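Cellulose hydrolase (Bacillus licheniformis, PDB 4YZT) hydrolyses internal beta-1,4-glucosidic bonds of cellulose as a tri-modular endoglucanase of glycoside hydrolase family 5. Local coordinates at residues E440-Q445 with K531-P536; G468-T473 with S513-T518. All blocks are in the same frame, centred on the assembly; numbering follows the deposited sequence.

Interaction 1: E440-Q445 with K531-P536; sequences EFTISQ and KVKITP
Ile-443 O is held by three groups of the other strand. Thr-535 N donates to it at 2.9 Å, with an N-H...O angle of 173° and from a position tilted off the carbonyl plane; Thr-535 OG1 adds a weak bond at 3.4 Å, and Ile-534 CA brings a CA-H...O contact. With OG1 between backbone N and carbonyl carbon (chi1 58°), the Thr-535 hydroxyl is turned to this oxygen and its CG2 is left to meet Thr-442 CG2. The same ladder repeats up the strands, Lys-533 N donating to Phe-441 O at 2.7 Å and Ile-443 N to Lys-533 O at 2.8 Å, the pattern of parallel pairing that joins edge strand 440-444 to the final strand of the C-terminal module. Beneath it, Ile-443 CD1 lies 4.0 Å from Val-532 CG1, and Phe-441, on the same face, packs against Leu-452 and Ile-454. On the opposite face Lys-533 CB lies 3.6 Å from Thr-442 OG1, and the bend of the lysine chain at chi2 carries CE alongside Glu-440 OE1, 3.8 Å away. At the chain end Ser-444 OG donates to Pro-536 O at 2.6 Å, tilted from the carboxylate plane, while Ser-446 OG bonds Pro-536 OXT. Both oxygens of the terminal carboxylate thus have a serine hydroxyl partner, which would be expected to offset its charge and fix its rotation, so that the last residue is anchored to the edge strand.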
# COMPACT_ATOMS: atom_id res chain seq x y z
N GLU A 440 4.01 -30.43 -16.40
CA GLU A 440 2.71 -30.75 -16.97
C GLU A 440 1.80 -31.33 -15.90
O GLU A 440 2.17 -32.28 -15.20
CB GLU A 440 2.84 -31.73 -18.14
CG GLU A 440 1.49 -32.23 -18.65
CD GLU A 440 1.61 -33.25 -19.76
OE1 GLU A 440 2.23 -32.92 -20.80
OE2 GLU A 440 1.10 -34.38 -19.59
N PHE A 441 0.60 -30.77 -15.77
CA PHE A 441 -0.35 -31.21 -14.75
C PHE A 441 -1.69 -31.51 -15.39
O PHE A 441 -2.11 -30.82 -16.31
CB PHE A 441 -0.52 -30.15 -13.66
CG PHE A 441 0.74 -29.88 -12.88
CD1 PHE A 441 1.71 -29.01 -13.39
CD2 PHE A 441 0.95 -30.48 -11.65
CE1 PHE A 441 2.87 -28.76 -12.68
CE2 PHE A 441 2.11 -30.22 -10.94
CZ PHE A 441 3.06 -29.36 -11.45
N THR A 442 -2.36 -32.55 -14.92
CA THR A 442 -3.70 -32.86 -15.40
C THR A 442 -4.67 -32.61 -14.26
O THR A 442 -4.45 -33.05 -13.14
CB THR A 442 -3.80 -34.30 -15.91
OG1 THR A 442 -2.90 -34.47 -17.01
CG2 THR A 442 -5.23 -34.63 -16.37
N ILE A 443 -5.72 -31.85 -14.56
CA ILE A 443 -6.74 -31.53 -13.58
C ILE A 443 -8.09 -32.07 -14.03
O ILE A 443 -8.50 -31.90 -15.18
CB ILE A 443 -6.82 -30.01 -13.37
CG1 ILE A 443 -5.54 -29.53 -12.68
CG2 ILE A 443 -8.05 -29.64 -12.55
CD1 ILE A 443 -5.56 -28.10 -12.27
N SER A 444 -8.78 -32.75 -13.12
CA SER A 444 -10.15 -33.16 -13.33
C SER A 444 -11.09 -32.05 -12.86
O SER A 444 -11.01 -31.60 -11.71
CB SER A 444 -10.43 -34.46 -12.58
OG SER A 444 -11.82 -34.75 -12.58
N GLN A 445 -11.96 -31.60 -13.76
CA GLN A 445 -12.85 -30.46 -13.48
C GLN A 445 -13.77 -30.69 -12.28
O GLN A 445 -14.10 -29.75 -11.55
CB GLN A 445 -13.71 -30.13 -14.70
CG GLN A 445 -12.94 -29.77 -15.95
CD GLN A 445 -13.87 -29.47 -17.11
OE1 GLN A 445 -14.23 -30.36 -17.88
NE2 GLN A 445 -14.23 -28.20 -17.27
N LYS A 531 2.17 -26.53 -18.56
CA LYS A 531 0.98 -26.94 -19.31
C LYS A 531 -0.02 -27.59 -18.37
O LYS A 531 0.35 -28.39 -17.52
CB LYS A 531 1.36 -27.87 -20.46
CG LYS A 531 2.19 -27.17 -21.52
CD LYS A 531 2.32 -27.98 -22.79
CE LYS A 531 3.01 -27.14 -23.87
NZ LYS A 531 2.22 -25.92 -24.23
N VAL A 532 -1.29 -27.24 -18.52
CA VAL A 532 -2.32 -27.85 -17.69
C VAL A 532 -3.36 -28.53 -18.58
O VAL A 532 -4.02 -27.87 -19.39
CB VAL A 532 -2.98 -26.81 -16.75
CG1 VAL A 532 -4.12 -27.44 -15.97
CG2 VAL A 532 -1.93 -26.22 -15.79
N LYS A 533 -3.47 -29.85 -18.43
CA LYS A 533 -4.44 -30.64 -19.18
C LYS A 533 -5.75 -30.75 -18.41
O LYS A 533 -5.76 -30.86 -17.18
CB LYS A 533 -3.89 -32.03 -19.49
CG LYS A 533 -2.50 -32.06 -20.09
CD LYS A 533 -2.44 -31.34 -21.42
CE LYS A 533 -1.02 -31.32 -21.96
NZ LYS A 533 -0.85 -30.35 -23.09
N ILE A 534 -6.86 -30.74 -19.13
CA ILE A 534 -8.19 -30.80 -18.53
C ILE A 534 -8.90 -32.11 -18.86
O ILE A 534 -8.98 -32.50 -20.02
CB ILE A 534 -9.05 -29.60 -18.99
CG1 ILE A 534 -8.48 -28.29 -18.45
CG2 ILE A 534 -10.50 -29.76 -18.54
CD1 ILE A 534 -8.26 -28.32 -16.95
N THR A 535 -9.40 -32.79 -17.83
CA THR A 535 -10.29 -33.94 -18.01
C THR A 535 -11.61 -33.67 -17.29
O THR A 535 -11.68 -32.74 -16.49
CB THR A 535 -9.67 -35.24 -17.46
OG1 THR A 535 -9.37 -35.06 -16.07
CG2 THR A 535 -8.41 -35.61 -18.23
N PRO A 536 -12.66 -34.47 -17.57
CA PRO A 536 -13.89 -34.30 -16.79
C PRO A 536 -13.68 -34.52 -15.29
O PRO A 536 -12.83 -35.31 -14.88
CB PRO A 536 -14.82 -35.38 -17.36
CG PRO A 536 -14.32 -35.63 -18.73
CD PRO A 536 -12.83 -35.45 -18.66
OXT PRO A 536 -14.38 -33.92 -14.47

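Interaction 2: G468-T473 with S513-T518; sequences GVVDST and SDSTFT
The Asp-471 carboxylate lies with one face under Asp-514 O, which stands almost directly over CG at 3.3 Å, while at its rim Thr-516 OG1 donates to Asp-471 OD1 at 2.7 Å and meets its syn lone pair, on the side of the other carboxylate oxygen. The second flat group, the Phe-517 ring, meets Gly-468 obliquely, CD1 being 3.7 Å from CA; a side chain on this glycine would run into CE1, and the ring also packs on Leu-488, Leu-511 and Val-532. The carboxylate reaches the threonine because CG stands beside the backbone N of Asp-471 (chi1 -73°), and the two side chains cross at about a right angle. Thr-516 OG1 is bonded to Lys-531 NZ as well, so a lysine charge lies one bond behind the hydroxyl and is likely to polarise it. Between the two groups runs an antiparallel pairing of strands 462-470 and 515-522, in which Val-469 and Thr-516 form the hydrogen-bonded pair and Gly-468 with Phe-517 and Val-470 with Ser-515 the non-hydrogen-bonded ones. Beyond the strand the bonding goes on at Asp-471 N, which donates to Asp-514 O at 3.0 Å, in the carbonyl plane. Were Asp-471 an alanine, the Thr-516 hydroxyl would probably be left without the carboxylate that accepts from it, and water 1 without one of its two anchors. That water donates to Asp-471 OD2 at 2.6 Å and to Ser-515 O; water 2 joins Ser-472 N, Ser-513 OG and Asp-514 O where the strands part.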
# COMPACT_ATOMS: atom_id res chain seq x y z
N GLY A 468 -1.95 -16.85 -18.96
CA GLY A 468 -2.56 -18.14 -19.24
C GLY A 468 -3.35 -18.08 -20.52
O GLY A 468 -4.15 -17.16 -20.72
N VAL A 469 -3.14 -19.07 -21.38
CA VAL A 469 -3.66 -19.08 -22.74
C VAL A 469 -4.32 -20.43 -23.03
O VAL A 469 -3.83 -21.47 -22.60
CB VAL A 469 -2.51 -18.82 -23.75
CG1 VAL A 469 -2.91 -19.16 -25.14
CG2 VAL A 469 -2.03 -17.37 -23.65
N VAL A 470 -5.46 -20.41 -23.72
CA VAL A 470 -6.09 -21.65 -24.15
C VAL A 470 -5.36 -22.16 -25.39
O VAL A 470 -5.22 -21.43 -26.37
CB VAL A 470 -7.59 -21.47 -24.44
CG1 VAL A 470 -8.23 -22.81 -24.77
CG2 VAL A 470 -8.28 -20.79 -23.26
N ASP A 471 -4.88 -23.40 -25.34
CA ASP A 471 -4.06 -23.93 -26.42
C ASP A 471 -4.77 -23.92 -27.79
O ASP A 471 -4.20 -23.48 -28.79
CB ASP A 471 -3.62 -25.36 -26.11
CG ASP A 471 -2.55 -25.42 -25.04
OD1 ASP A 471 -2.08 -24.36 -24.56
OD2 ASP A 471 -2.14 -26.55 -24.68
N SER A 472 -6.00 -24.42 -27.85
CA SER A 472 -6.66 -24.60 -29.14
C SER A 472 -6.99 -23.28 -29.83
O SER A 472 -7.08 -23.22 -31.05
CB SER A 472 -7.94 -25.42 -28.99
OG SER A 472 -8.88 -24.75 -28.17
N THR A 473 -7.17 -22.22 -29.04
CA THR A 473 -7.64 -20.94 -29.59
C THR A 473 -6.62 -19.80 -29.45
O THR A 473 -6.64 -18.86 -30.23
CB THR A 473 -8.94 -20.50 -28.90
OG1 THR A 473 -8.66 -20.11 -27.55
CG2 THR A 473 -9.96 -21.63 -28.91
N SER A 513 -10.33 -26.37 -21.49
CA SER A 513 -9.56 -27.31 -22.29
C SER A 513 -8.08 -27.08 -22.01
O SER A 513 -7.73 -26.18 -21.25
CB SER A 513 -9.87 -27.15 -23.79
OG SER A 513 -9.51 -25.87 -24.27
N ASP A 514 -7.21 -27.89 -22.61
CA ASP A 514 -5.78 -27.82 -22.33
C ASP A 514 -5.22 -26.39 -22.50
O ASP A 514 -5.46 -25.71 -23.50
CB ASP A 514 -5.03 -28.81 -23.23
CG ASP A 514 -5.44 -30.24 -22.97
OD1 ASP A 514 -6.24 -30.49 -22.03
OD2 ASP A 514 -4.97 -31.13 -23.71
N SER A 515 -4.47 -25.94 -21.50
CA SER A 515 -3.99 -24.55 -21.45
C SER A 515 -2.52 -24.50 -21.05
O SER A 515 -1.98 -25.44 -20.47
CB SER A 515 -4.82 -23.71 -20.46
OG SER A 515 -6.19 -23.73 -20.82
N THR A 516 -1.88 -23.38 -21.39
CA THR A 516 -0.48 -23.18 -21.11
C THR A 516 -0.31 -21.92 -20.27
O THR A 516 -0.81 -20.85 -20.64
CB THR A 516 0.35 -23.05 -22.42
OG1 THR A 516 0.24 -24.27 -23.17
CG2 THR A 516 1.81 -22.77 -22.11
N PHE A 517 0.36 -22.05 -19.13
CA PHE A 517 0.65 -20.92 -18.26
C PHE A 517 2.13 -20.57 -18.31
O PHE A 517 2.98 -21.46 -18.25
CB PHE A 517 0.24 -21.22 -16.82
CG PHE A 517 -1.24 -21.36 -16.65
CD1 PHE A 517 -2.01 -20.27 -16.28
CD2 PHE A 517 -1.86 -22.58 -16.88
CE1 PHE A 517 -3.39 -20.40 -16.15
CE2 PHE A 517 -3.23 -22.72 -16.74
CZ PHE A 517 -4.00 -21.62 -16.38
N THR A 518 2.42 -19.29 -18.45
CA THR A 518 3.79 -18.82 -18.47
C THR A 518 4.08 -18.01 -17.21
O THR A 518 3.53 -16.91 -17.03
CB THR A 518 4.09 -17.97 -19.72
OG1 THR A 518 3.82 -18.72 -20.91
CG2 THR A 518 5.55 -17.52 -19.73
O HOH W 1 -1.55 -27.66 -22.46
O HOH W 2 -7.22 -26.01 -25.71

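Overall arrangement
From the N terminus the chain first builds the closed eight-stranded parallel barrel of the catalytic module, then the mixed sheet of the X2 domain, and only afterwards reaches residues 440-445. Interaction 1 closes the longer loop, pairing this strand with the C-terminal 531-536 across 85 intervening residues. Interaction 2 falls wholly within that span, joining 468-473 to 513-518 over 39 residues, so the two loops nest without crossing. Both belong to one four-stranded sheet, ordered 440-444, 527-535, 515-522, 462-470; each contact ties an outermost strand to an inner one. Their centres lie 11 Å apart, and the inner strands meet where Val-532 N probably bonds Ser-515 O.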